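Local coordinates for protein free serine kinase (PDB 5X0J) that uses ADP to phosphorylate free L-serine, giving O-phospho-L-serine and AMP in the first step of cysteine biosynthesis from serine, at residues Q31-E36 and L176-L181; W102-K107 and I139-V144; V114-K119 and E171-L176. The protein carries 1 engineered substitution. One frame throughout, in Å; residues are numbered along the deposited sequence. Where two conformers were deposited one is given.

Contact 1 (Q31-E36 and L176-L181); sequences QLVQKE and LIYYGL. With AMP (adenosine monophosphate), chain B.
E36 OE1, which forms a salt bridge with K221 NZ and comes within 3.5 Å of AMP O5', sits in the first turn of helix 34-47 on a carboxylate whose other oxygen, OE2, is hydrogen-bonded to the backbone N of V3. Just ahead of that turn comes V33, the residue that touches L176 and Y178. The helix belongs to the ParB-like N-terminal domain and strand 175-179 to the SerK C-terminal domain, so V33 works at the seam between the two. V33 sits at the N-cap position; its carbonyl O also accepts a weak bond from E36 N at 3.1 Å, and its N is hydrogen-bonded to H72 NE2. The contact itself is apolar and buried, with the two methyls of V33 sharing the work. CG1, trans to the backbone N (chi1 -178°), meets L176 CD2 tip to tip at 3.9 Å. CG2 branches the other way and slides past the outer end of the Y178 ring, 3.9 Å from Y178 CE1 and equally 3.9 Å from Y178 OH. The Y178 side chain also touches W102, P104 and K221, so the valine closes onto a ring whose neighbours include two phosphoserine-binding residues. The E36 chain leaves the helix extended and then bends at chi2 (81°), which turns its carboxylate toward the nucleotide and leaves E36 CD 3.8 Å from AMP O5'.

Contact 2 (W102-K107 and I139-V144); sequences WYPAFK and IAFALV. With SEP (phosphoserine), chain C.
P104 lays CG and CD of its ring against the outer end of F141, with P104 CD 3.9 Å from F141 CE1 and P104 CG 4.0 Å from F141 CZ. The two side chains point at one another within the antiparallel sheet of the SerK C-terminal domain, where strands 98-107 and 141-144 both pair with strand 196-199 and meet across it through side chains rather than backbone. A140 and F141 form a classic beta bulge, both facing one residue of strand 148-151. Two residues further along each strand, F106 and L143 make a second apolar contact, this time crossing at about a right angle. F106 CE2 lies 4.0 Å from L143 CD1; the phenylalanine ring gets there because its CG stands between the backbone N and the carbonyl carbon (chi1 66°). Helix 155-170 packs over the first pair, L165 against P104 and V161 against F141. Two residues before P104, where strand 98-107 is interrupted, W102 turns from this apolar layer to the substrate pocket, its indole touching Y178 and K221. The edge of that indole meets the phosphoserine carboxylate, NE1 donating to SEP O at 3.0 Å with an N-H...O angle of 164°.

Contact 3 (V114-K119 and E171-L176); sequences VERLKK and EGKIEL
R116 and E171 meet head to head, guanidinium to carboxylate, their planes within 22° of each other. Each of the two terminal nitrogens, NH1 and NH2, takes its own oxygen. R116 NH1 gives the straighter bond, 2.8 Å to E171 OE1 at 173°, aimed at the syn lone pair and lying in the guanidinium plane. R116 NH2 reaches E171 OE2 at 2.9 Å, also on the syn side but tilted out of both planes. The arginine chain bends at chi2 and again at chi3, which swings the head off the helix surface toward the carboxylate. K173 joins from the other side of the acid: its NZ meets E171 OE1 at 3.1 Å on the anti side, well out of the carboxylate plane. OE1 therefore accepts from two cations at once, and the carboxylate probably offsets the closeness of R116 NH1 and K173 NZ, 4.6 Å apart. A leucine in place of R116 would probably leave E171 with K173 as its remaining mate in this network and cost E167 its salt bridge to R116. All this lies on the surface, away from the substrate sites. R116 projects from helix 110-119 across V164 and M168 of helix 155-170, while E171 and K173 flank G172, whose Schellman motif ends that helix before the chain turns into strand 175-179.

The three contacts step outward from the domain interface to the surface: the centre of contact 1 lies about 5 Å from the centre of the chain, that of contact 2 about 13 Å and that of contact 3 about 18 Å, with their own centres 11 to 14 Å apart. Strand 175-179 runs through contacts 1 and 3, which share L176, and pairs antiparallel with strand 98-107 of contact 2, Y179 O to Y103 N spanning 2.7 Å. Along the chain the first segments come in the order 31-36, 102-107, 114-119; 139-144 follows, then 171-176 and 176-181, so contacts 2 and 3 interleave. The sheet thus runs from the interface beside the pocket to the turn that helix 110-119 meets through R116.

Contact 1 (Q31-E36 and L176-L181)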
loop_
_atom_site.group_PDB
_atom_site.type_symbol
_atom_site.label_atom_id
_atom_site.label_comp_id
_atom_site.label_asym_id
_atom_site.label_seq_id
_atom_site.Cartn_x
_atom_site.Cartn_y
_atom_site.Cartn_z
ATOM N N GLN A 31 0.169 -6.656 -4.020
ATOM C CA GLN A 31 -1.174 -6.658 -4.596
ATOM C C GLN A 31 -1.842 -5.273 -4.575
ATOM O O GLN A 31 -1.318 -4.314 -3.997
ATOM C CB GLN A 31 -2.049 -7.648 -3.828
ATOM C CG GLN A 31 -1.619 -9.104 -3.973
ATOM C CD GLN A 31 -2.345 -10.034 -3.037
ATOM O OE1 GLN A 31 -2.606 -9.706 -1.883
ATOM N NE2 GLN A 31 -2.678 -11.215 -3.524
ATOM N N LEU A 32 -2.997 -5.190 -5.235
ATOM C CA LEU A 32 -3.759 -3.952 -5.421
ATOM C C LEU A 32 -4.997 -3.888 -4.537
ATOM O O LEU A 32 -5.505 -4.913 -4.115
ATOM C CB LEU A 32 -4.200 -3.822 -6.884
ATOM C CG LEU A 32 -3.113 -3.978 -7.949
ATOM C CD1 LEU A 32 -3.685 -3.712 -9.331
ATOM C CD2 LEU A 32 -1.945 -3.036 -7.664
ATOM N N VAL A 33 -5.428 -2.665 -4.235
ATOM C CA VAL A 33 -6.707 -2.312 -3.626
ATOM C C VAL A 33 -7.577 -1.752 -4.751
ATOM O O VAL A 33 -7.178 -0.791 -5.444
ATOM C CB VAL A 33 -6.506 -1.225 -2.542
ATOM C CG1 VAL A 33 -7.834 -0.876 -1.866
ATOM C CG2 VAL A 33 -5.453 -1.682 -1.528
ATOM N N GLN A 34 -8.761 -2.337 -4.941
ATOM C CA GLN A 34 -9.610 -1.970 -6.072
ATOM C C GLN A 34 -9.964 -0.491 -6.108
ATOM O O GLN A 34 -9.884 0.133 -7.164
ATOM C CB GLN A 34 -10.889 -2.804 -6.115
ATOM C CG GLN A 34 -11.806 -2.407 -7.266
ATOM C CD GLN A 34 -12.832 -3.460 -7.593
ATOM O OE1 GLN A 34 -12.528 -4.643 -7.587
ATOM N NE2 GLN A 34 -14.047 -3.028 -7.915
ATOM N N LYS A 35 -10.355 0.076 -4.971
ATOM C CA LYS A 35 -10.724 1.502 -4.945
ATOM C C LYS A 35 -9.563 2.438 -5.267
ATOM O O LYS A 35 -9.776 3.533 -5.781
ATOM C CB LYS A 35 -11.302 1.895 -3.593
ATOM C CG LYS A 35 -12.640 1.262 -3.276
ATOM C CD LYS A 35 -13.803 1.845 -4.035
ATOM C CE LYS A 35 -15.097 1.542 -3.290
ATOM N NZ LYS A 35 -16.287 1.868 -4.109
ATOM N N GLU A 36 -8.340 2.027 -4.944
ATOM C CA GLU A 36 -7.136 2.807 -5.276
ATOM C C GLU A 36 -6.895 2.780 -6.792
ATOM O O GLU A 36 -6.613 3.812 -7.405
ATOM C CB GLU A 36 -5.938 2.241 -4.510
ATOM C CG GLU A 36 -4.609 2.987 -4.636
ATOM C CD GLU A 36 -4.469 4.202 -3.746
ATOM O OE1 GLU A 36 -3.385 4.350 -3.131
ATOM O OE2 GLU A 36 -5.438 4.972 -3.645
ATOM N N LEU A 176 -12.598 1.932 3.585
ATOM C CA LEU A 176 -11.251 1.382 3.750
ATOM C C LEU A 176 -10.231 2.498 3.556
ATOM O O LEU A 176 -10.202 3.146 2.503
ATOM C CB LEU A 176 -11.013 0.264 2.737
ATOM C CG LEU A 176 -9.629 -0.392 2.681
ATOM C CD1 LEU A 176 -9.225 -0.992 4.017
ATOM C CD2 LEU A 176 -9.625 -1.452 1.590
ATOM N N ILE A 177 -9.407 2.723 4.581
ATOM C CA ILE A 177 -8.378 3.763 4.570
ATOM C C ILE A 177 -7.076 3.136 5.047
ATOM O O ILE A 177 -7.090 2.333 5.981
ATOM C CB ILE A 177 -8.731 4.937 5.517
ATOM C CG1 ILE A 177 -10.118 5.509 5.184
ATOM C CG2 ILE A 177 -7.659 6.025 5.464
ATOM C CD1 ILE A 177 -10.652 6.516 6.185
ATOM N N TYR A 178 -5.958 3.508 4.429
ATOM C CA TYR A 178 -4.647 3.020 4.836
ATOM C C TYR A 178 -3.866 4.145 5.520
ATOM O O TYR A 178 -3.735 5.238 4.962
ATOM C CB TYR A 178 -3.883 2.477 3.625
ATOM C CG TYR A 178 -4.294 1.072 3.247
ATOM C CD1 TYR A 178 -5.440 0.836 2.488
ATOM C CD2 TYR A 178 -3.537 -0.011 3.654
ATOM C CE1 TYR A 178 -5.818 -0.459 2.146
ATOM C CE2 TYR A 178 -3.894 -1.313 3.315
ATOM C CZ TYR A 178 -5.036 -1.532 2.558
ATOM O OH TYR A 178 -5.393 -2.827 2.215
ATOM N N TYR A 179 -3.357 3.872 6.724
ATOM C CA TYR A 179 -2.604 4.857 7.512
ATOM C C TYR A 179 -1.127 4.559 7.531
ATOM O O TYR A 179 -0.742 3.431 7.771
ATOM C CB TYR A 179 -3.100 4.872 8.967
ATOM C CG TYR A 179 -4.412 5.588 9.142
ATOM C CD1 TYR A 179 -5.612 4.967 8.819
ATOM C CD2 TYR A 179 -4.455 6.901 9.609
ATOM C CE1 TYR A 179 -6.822 5.636 8.956
ATOM C CE2 TYR A 179 -5.656 7.571 9.764
ATOM C CZ TYR A 179 -6.838 6.935 9.441
ATOM O OH TYR A 179 -8.034 7.611 9.572
ATOM N N GLY A 180 -0.298 5.577 7.312
ATOM C CA GLY A 180 1.137 5.437 7.480
ATOM C C GLY A 180 1.598 5.262 8.918
ATOM O O GLY A 180 2.578 4.577 9.178
ATOM N N LEU A 181 0.883 5.891 9.859
ATOM C CA LEU A 181 1.246 5.863 11.285
ATOM C C LEU A 181 0.054 5.396 12.103
ATOM O O LEU A 181 -1.037 5.955 11.993
ATOM C CB LEU A 181 1.656 7.256 11.752
ATOM C CG LEU A 181 2.899 7.871 11.113
ATOM C CD1 LEU A 181 3.069 9.299 11.629
ATOM C CD2 LEU A 181 4.136 7.038 11.393
HETATM P P AMP B . 0.085 3.882 -6.474
HETATM O O1P AMP B . 0.166 4.198 -7.959
HETATM O O2P AMP B . 0.010 2.395 -6.194
HETATM O O3P AMP B . 1.141 4.616 -5.691
HETATM O "O5'" AMP B . -1.336 4.439 -5.967
HETATM C "C5'" AMP B . -2.083 5.418 -6.686
HETATM C "C4'" AMP B . -1.314 6.726 -6.742
HETATM O "O4'" AMP B . -1.795 7.500 -7.822
HETATM C "C3'" AMP B . -1.465 7.675 -5.533
HETATM O "O3'" AMP B . -0.166 8.058 -5.086
HETATM C "C2'" AMP B . -2.206 8.919 -6.023
HETATM O "O2'" AMP B . -1.801 10.122 -5.375
HETATM C "C1'" AMP B . -1.784 8.853 -7.464
HETATM N N9 AMP B . -2.587 9.612 -8.443
HETATM C C8 AMP B . -3.890 9.948 -8.390
HETATM N N7 AMP B . -4.263 10.622 -9.505
HETATM C C5 AMP B . -3.177 10.706 -10.283
HETATM C C6 AMP B . -2.864 11.294 -11.596
HETATM N N6 AMP B . -3.829 11.927 -12.298
HETATM N N1 AMP B . -1.594 11.164 -12.048
HETATM C C2 AMP B . -0.621 10.528 -11.355
HETATM N N3 AMP B . -0.839 9.980 -10.149
HETATM C C4 AMP B . -2.070 10.042 -9.586
#

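Contact 2 (W102-K107 and I139-V144)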
loop_
_atom_site.group_PDB
_atom_site.type_symbol
_atom_site.label_atom_id
_atom_site.label_comp_id
_atom_site.label_asym_id
_atom_site.label_seq_id
_atom_site.Cartn_x
_atom_site.Cartn_y
_atom_site.Cartn_z
ATOM N N TRP A 102 1.958 0.461 5.695
ATOM C CA TRP A 102 0.651 1.088 5.743
ATOM C C TRP A 102 -0.254 0.149 6.520
ATOM O O TRP A 102 -0.255 -1.069 6.289
ATOM C CB TRP A 102 0.057 1.285 4.344
ATOM C CG TRP A 102 0.813 2.220 3.469
ATOM C CD1 TRP A 102 1.736 1.893 2.524
ATOM C CD2 TRP A 102 0.683 3.641 3.423
ATOM N NE1 TRP A 102 2.193 3.022 1.895
ATOM C CE2 TRP A 102 1.572 4.113 2.441
ATOM C CE3 TRP A 102 -0.099 4.566 4.129
ATOM C CZ2 TRP A 102 1.700 5.468 2.137
ATOM C CZ3 TRP A 102 0.039 5.915 3.843
ATOM C CH2 TRP A 102 0.939 6.358 2.860
ATOM N N TYR A 103 -1.056 0.725 7.411
ATOM C CA TYR A 103 -1.991 -0.039 8.236
ATOM C C TYR A 103 -3.397 0.054 7.646
ATOM O O TYR A 103 -3.932 1.153 7.559
ATOM C CB TYR A 103 -1.979 0.500 9.680
ATOM C CG TYR A 103 -0.602 0.543 10.277
ATOM C CD1 TYR A 103 0.035 -0.623 10.674
ATOM C CD2 TYR A 103 0.081 1.742 10.419
ATOM C CE1 TYR A 103 1.317 -0.587 11.205
ATOM C CE2 TYR A 103 1.352 1.790 10.942
ATOM C CZ TYR A 103 1.962 0.626 11.347
ATOM O OH TYR A 103 3.227 0.684 11.859
ATOM N N PRO A 104 -3.997 -1.087 7.230
ATOM C CA PRO A 104 -5.392 -1.031 6.798
ATOM C C PRO A 104 -6.272 -0.625 7.967
ATOM O O PRO A 104 -5.998 -1.024 9.105
ATOM C CB PRO A 104 -5.709 -2.472 6.362
ATOM C CG PRO A 104 -4.408 -3.189 6.312
ATOM C CD PRO A 104 -3.449 -2.459 7.180
ATOM N N ALA A 105 -7.326 0.130 7.686
ATOM C CA ALA A 105 -8.265 0.582 8.719
ATOM C C ALA A 105 -9.639 0.716 8.110
ATOM O O ALA A 105 -9.776 0.870 6.903
ATOM C CB ALA A 105 -7.825 1.911 9.304
ATOM N N PHE A 106 -10.667 0.681 8.948
ATOM C CA PHE A 106 -12.015 0.839 8.437
ATOM C C PHE A 106 -12.929 1.613 9.350
ATOM O O PHE A 106 -12.766 1.600 10.583
ATOM C CB PHE A 106 -12.657 -0.508 8.066
ATOM C CG PHE A 106 -12.903 -1.433 9.226
ATOM C CD1 PHE A 106 -14.081 -1.354 9.965
ATOM C CD2 PHE A 106 -11.981 -2.408 9.557
ATOM C CE1 PHE A 106 -14.313 -2.220 11.029
ATOM C CE2 PHE A 106 -12.209 -3.276 10.614
ATOM C CZ PHE A 106 -13.379 -3.183 11.351
ATOM N N LYS A 107 -13.886 2.279 8.708
ATOM C CA LYS A 107 -15.092 2.757 9.351
ATOM C C LYS A 107 -16.177 1.770 8.925
ATOM O O LYS A 107 -16.440 1.599 7.731
ATOM C CB LYS A 107 -15.426 4.180 8.895
ATOM C CG LYS A 107 -16.634 4.804 9.573
ATOM C CD LYS A 107 -16.349 5.227 11.007
ATOM C CE LYS A 107 -17.645 5.504 11.753
ATOM N NZ LYS A 107 -17.422 5.777 13.194
ATOM N N ILE A 139 2.212 -12.586 14.459
ATOM C CA ILE A 139 0.893 -12.835 13.893
ATOM C C ILE A 139 0.745 -12.012 12.612
ATOM O O ILE A 139 1.555 -11.114 12.359
ATOM C CB ILE A 139 -0.224 -12.482 14.906
ATOM C CG1 ILE A 139 -0.172 -11.011 15.339
ATOM C CG2 ILE A 139 -0.118 -13.376 16.139
ATOM C CD1 ILE A 139 -1.320 -10.616 16.245
ATOM N N ALA A 140 -0.284 -12.317 11.824
ATOM C CA ALA A 140 -0.487 -11.652 10.528
ATOM C C ALA A 140 -0.892 -10.189 10.733
ATOM O O ALA A 140 -0.328 -9.283 10.119
ATOM C CB ALA A 140 -1.546 -12.389 9.728
ATOM N N PHE A 141 -1.875 -9.970 11.598
ATOM C CA PHE A 141 -2.341 -8.633 11.936
ATOM C C PHE A 141 -2.921 -8.641 13.344
ATOM O O PHE A 141 -3.482 -9.654 13.777
ATOM C CB PHE A 141 -3.500 -8.193 11.025
ATOM C CG PHE A 141 -3.115 -7.667 9.662
ATOM C CD1 PHE A 141 -2.465 -6.441 9.507
ATOM C CD2 PHE A 141 -3.508 -8.353 8.519
ATOM C CE1 PHE A 141 -2.183 -5.939 8.239
ATOM C CE2 PHE A 141 -3.206 -7.863 7.260
ATOM C CZ PHE A 141 -2.555 -6.657 7.116
ATOM N N ALA A 142 -2.816 -7.508 14.029
ATOM C CA ALA A 142 -3.652 -7.203 15.194
ATOM C C ALA A 142 -4.781 -6.305 14.725
ATOM O O ALA A 142 -4.527 -5.296 14.071
ATOM C CB ALA A 142 -2.848 -6.515 16.285
ATOM N N LEU A 143 -6.012 -6.677 15.053
ATOM C CA LEU A 143 -7.195 -5.870 14.757
ATOM C C LEU A 143 -7.563 -5.139 16.032
ATOM O O LEU A 143 -8.012 -5.775 16.995
ATOM C CB LEU A 143 -8.328 -6.785 14.289
ATOM C CG LEU A 143 -9.722 -6.189 14.141
ATOM C CD1 LEU A 143 -9.696 -5.012 13.183
ATOM C CD2 LEU A 143 -10.675 -7.261 13.649
ATOM N N VAL A 144 -7.324 -3.831 16.068
ATOM C CA VAL A 144 -7.393 -3.075 17.310
ATOM C C VAL A 144 -8.231 -1.816 17.188
ATOM O O VAL A 144 -8.186 -1.099 16.189
ATOM C CB VAL A 144 -5.985 -2.763 17.872
ATOM C CG1 VAL A 144 -5.245 -4.052 18.178
ATOM C CG2 VAL A 144 -5.174 -1.883 16.935
HETATM N N SEP C . 4.874 0.672 -2.184
HETATM C CA SEP C . 4.065 1.890 -1.874
HETATM C CB SEP C . 2.698 1.459 -1.340
HETATM O OG SEP C . 2.054 0.643 -2.316
HETATM C C SEP C . 4.811 2.787 -0.922
HETATM O O SEP C . 4.196 3.665 -0.284
HETATM O OXT SEP C . 6.040 2.667 -0.763
HETATM P P SEP C . 1.508 1.275 -3.707
HETATM O O1P SEP C . 1.175 2.724 -3.386
HETATM O O2P SEP C . 0.314 0.418 -3.984
HETATM O O3P SEP C . 2.633 1.089 -4.693
#

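Contact 3 (V114-K119 and E171-L176)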
loop_
_atom_site.group_PDB
_atom_site.type_symbol
_atom_site.label_atom_id
_atom_site.label_comp_id
_atom_site.label_asym_id
_atom_site.label_seq_id
_atom_site.Cartn_x
_atom_site.Cartn_y
_atom_site.Cartn_z
ATOM N N VAL A 114 -15.452 -9.160 11.171
ATOM C CA VAL A 114 -14.979 -10.401 11.810
ATOM C C VAL A 114 -15.627 -11.650 11.190
ATOM O O VAL A 114 -14.937 -12.640 10.909
ATOM C CB VAL A 114 -15.172 -10.356 13.343
ATOM C CG1 VAL A 114 -14.890 -11.719 13.981
ATOM C CG2 VAL A 114 -14.274 -9.292 13.955
ATOM N N GLU A 115 -16.941 -11.610 10.975
ATOM C CA GLU A 115 -17.704 -12.687 10.317
ATOM C C GLU A 115 -17.112 -13.028 8.952
ATOM O O GLU A 115 -16.929 -14.197 8.589
ATOM C CB GLU A 115 -19.177 -12.255 10.154
ATOM C CG GLU A 115 -20.090 -13.222 9.408
ATOM C CD GLU A 115 -21.550 -12.792 9.442
ATOM O OE1 GLU A 115 -21.832 -11.595 9.209
ATOM O OE2 GLU A 115 -22.416 -13.657 9.688
ATOM N N ARG A 116 -16.842 -11.979 8.170
ATOM C CA ARG A 116 -16.263 -12.168 6.829
ATOM C C ARG A 116 -14.834 -12.709 6.888
ATOM O O ARG A 116 -14.463 -13.554 6.074
ATOM C CB ARG A 116 -16.315 -10.877 5.994
ATOM C CG ARG A 116 -17.692 -10.556 5.427
ATOM C CD ARG A 116 -18.042 -11.437 4.234
ATOM N NE ARG A 116 -17.341 -11.056 3.007
ATOM C CZ ARG A 116 -17.691 -10.054 2.199
ATOM N NH1 ARG A 116 -18.744 -9.297 2.468
ATOM N NH2 ARG A 116 -16.971 -9.804 1.108
ATOM N N LEU A 117 -14.036 -12.226 7.834
ATOM C CA LEU A 117 -12.694 -12.779 8.049
ATOM C C LEU A 117 -12.744 -14.275 8.402
ATOM O O LEU A 117 -12.011 -15.086 7.825
ATOM C CB LEU A 117 -11.963 -11.997 9.138
ATOM C CG LEU A 117 -11.602 -10.545 8.799
ATOM C CD1 LEU A 117 -11.052 -9.881 10.050
ATOM C CD2 LEU A 117 -10.591 -10.442 7.657
ATOM N N LYS A 118 -13.642 -14.637 9.314
ATOM C CA LYS A 118 -13.804 -16.039 9.702
ATOM C C LYS A 118 -14.304 -16.896 8.536
ATOM O O LYS A 118 -13.826 -18.024 8.361
ATOM C CB LYS A 118 -14.712 -16.157 10.921
ATOM C CG LYS A 118 -14.044 -15.671 12.194
ATOM C CD LYS A 118 -14.965 -15.773 13.398
ATOM C CE LYS A 118 -14.239 -15.359 14.658
ATOM N NZ LYS A 118 -15.015 -15.663 15.882
ATOM N N LYS A 119 -15.195 -16.358 7.700
ATOM C CA LYS A 119 -15.672 -17.114 6.522
ATOM C C LYS A 119 -14.529 -17.409 5.549
ATOM O O LYS A 119 -14.507 -18.461 4.906
ATOM C CB LYS A 119 -16.809 -16.377 5.802
ATOM C CG LYS A 119 -17.428 -17.157 4.644
ATOM C CD LYS A 119 -16.823 -16.771 3.289
ATOM C CE LYS A 119 -17.318 -17.669 2.161
ATOM N NZ LYS A 119 -16.743 -17.286 0.840
ATOM N N GLU A 171 -18.080 -3.481 -1.978
ATOM C CA GLU A 171 -19.502 -3.660 -1.657
ATOM C C GLU A 171 -20.130 -2.452 -0.933
ATOM O O GLU A 171 -21.353 -2.383 -0.814
ATOM C CB GLU A 171 -19.695 -4.927 -0.810
ATOM C CG GLU A 171 -19.391 -6.245 -1.537
ATOM C CD GLU A 171 -19.027 -7.378 -0.594
ATOM O OE1 GLU A 171 -19.445 -7.334 0.582
ATOM O OE2 GLU A 171 -18.318 -8.331 -1.021
ATOM N N GLY A 172 -19.316 -1.515 -0.450
ATOM C CA GLY A 172 -19.811 -0.341 0.275
ATOM C C GLY A 172 -20.083 -0.571 1.749
ATOM O O GLY A 172 -20.585 0.328 2.431
ATOM N N LYS A 173 -19.737 -1.749 2.264
ATOM C CA LYS A 173 -20.000 -2.095 3.657
ATOM C C LYS A 173 -19.060 -1.360 4.607
ATOM O O LYS A 173 -19.430 -1.089 5.749
ATOM C CB LYS A 173 -19.896 -3.605 3.868
ATOM C CG LYS A 173 -20.972 -4.389 3.134
ATOM C CD LYS A 173 -20.852 -5.877 3.415
ATOM C CE LYS A 173 -22.093 -6.639 2.971
ATOM N NZ LYS A 173 -22.290 -6.577 1.499
ATOM N N ILE A 174 -17.841 -1.063 4.150
ATOM C CA ILE A 174 -16.877 -0.314 4.946
ATOM C C ILE A 174 -16.244 0.789 4.127
ATOM O O ILE A 174 -16.238 0.727 2.894
ATOM C CB ILE A 174 -15.736 -1.216 5.504
ATOM C CG1 ILE A 174 -14.889 -1.862 4.384
ATOM C CG2 ILE A 174 -16.297 -2.274 6.446
ATOM C CD1 ILE A 174 -13.668 -2.595 4.907
ATOM N N GLU A 175 -15.727 1.793 4.831
ATOM C CA GLU A 175 -14.791 2.747 4.250
ATOM C C GLU A 175 -13.397 2.235 4.603
ATOM O O GLU A 175 -13.071 2.107 5.778
ATOM C CB GLU A 175 -15.043 4.146 4.824
ATOM C CG GLU A 175 -14.433 5.293 4.028
ATOM C CD GLU A 175 -15.368 6.487 3.936
ATOM O OE1 GLU A 175 -16.001 6.673 2.870
ATOM O OE2 GLU A 175 -15.499 7.211 4.946
ATOM N N LEU A 176 -12.598 1.932 3.585
ATOM C CA LEU A 176 -11.251 1.382 3.750
ATOM C C LEU A 176 -10.231 2.498 3.556
ATOM O O LEU A 176 -10.202 3.146 2.503
ATOM C CB LEU A 176 -11.013 0.264 2.737
ATOM C CG LEU A 176 -9.629 -0.392 2.681
ATOM C CD1 LEU A 176 -9.225 -0.992 4.017
ATOM C CD2 LEU A 176 -9.625 -1.452 1.590
#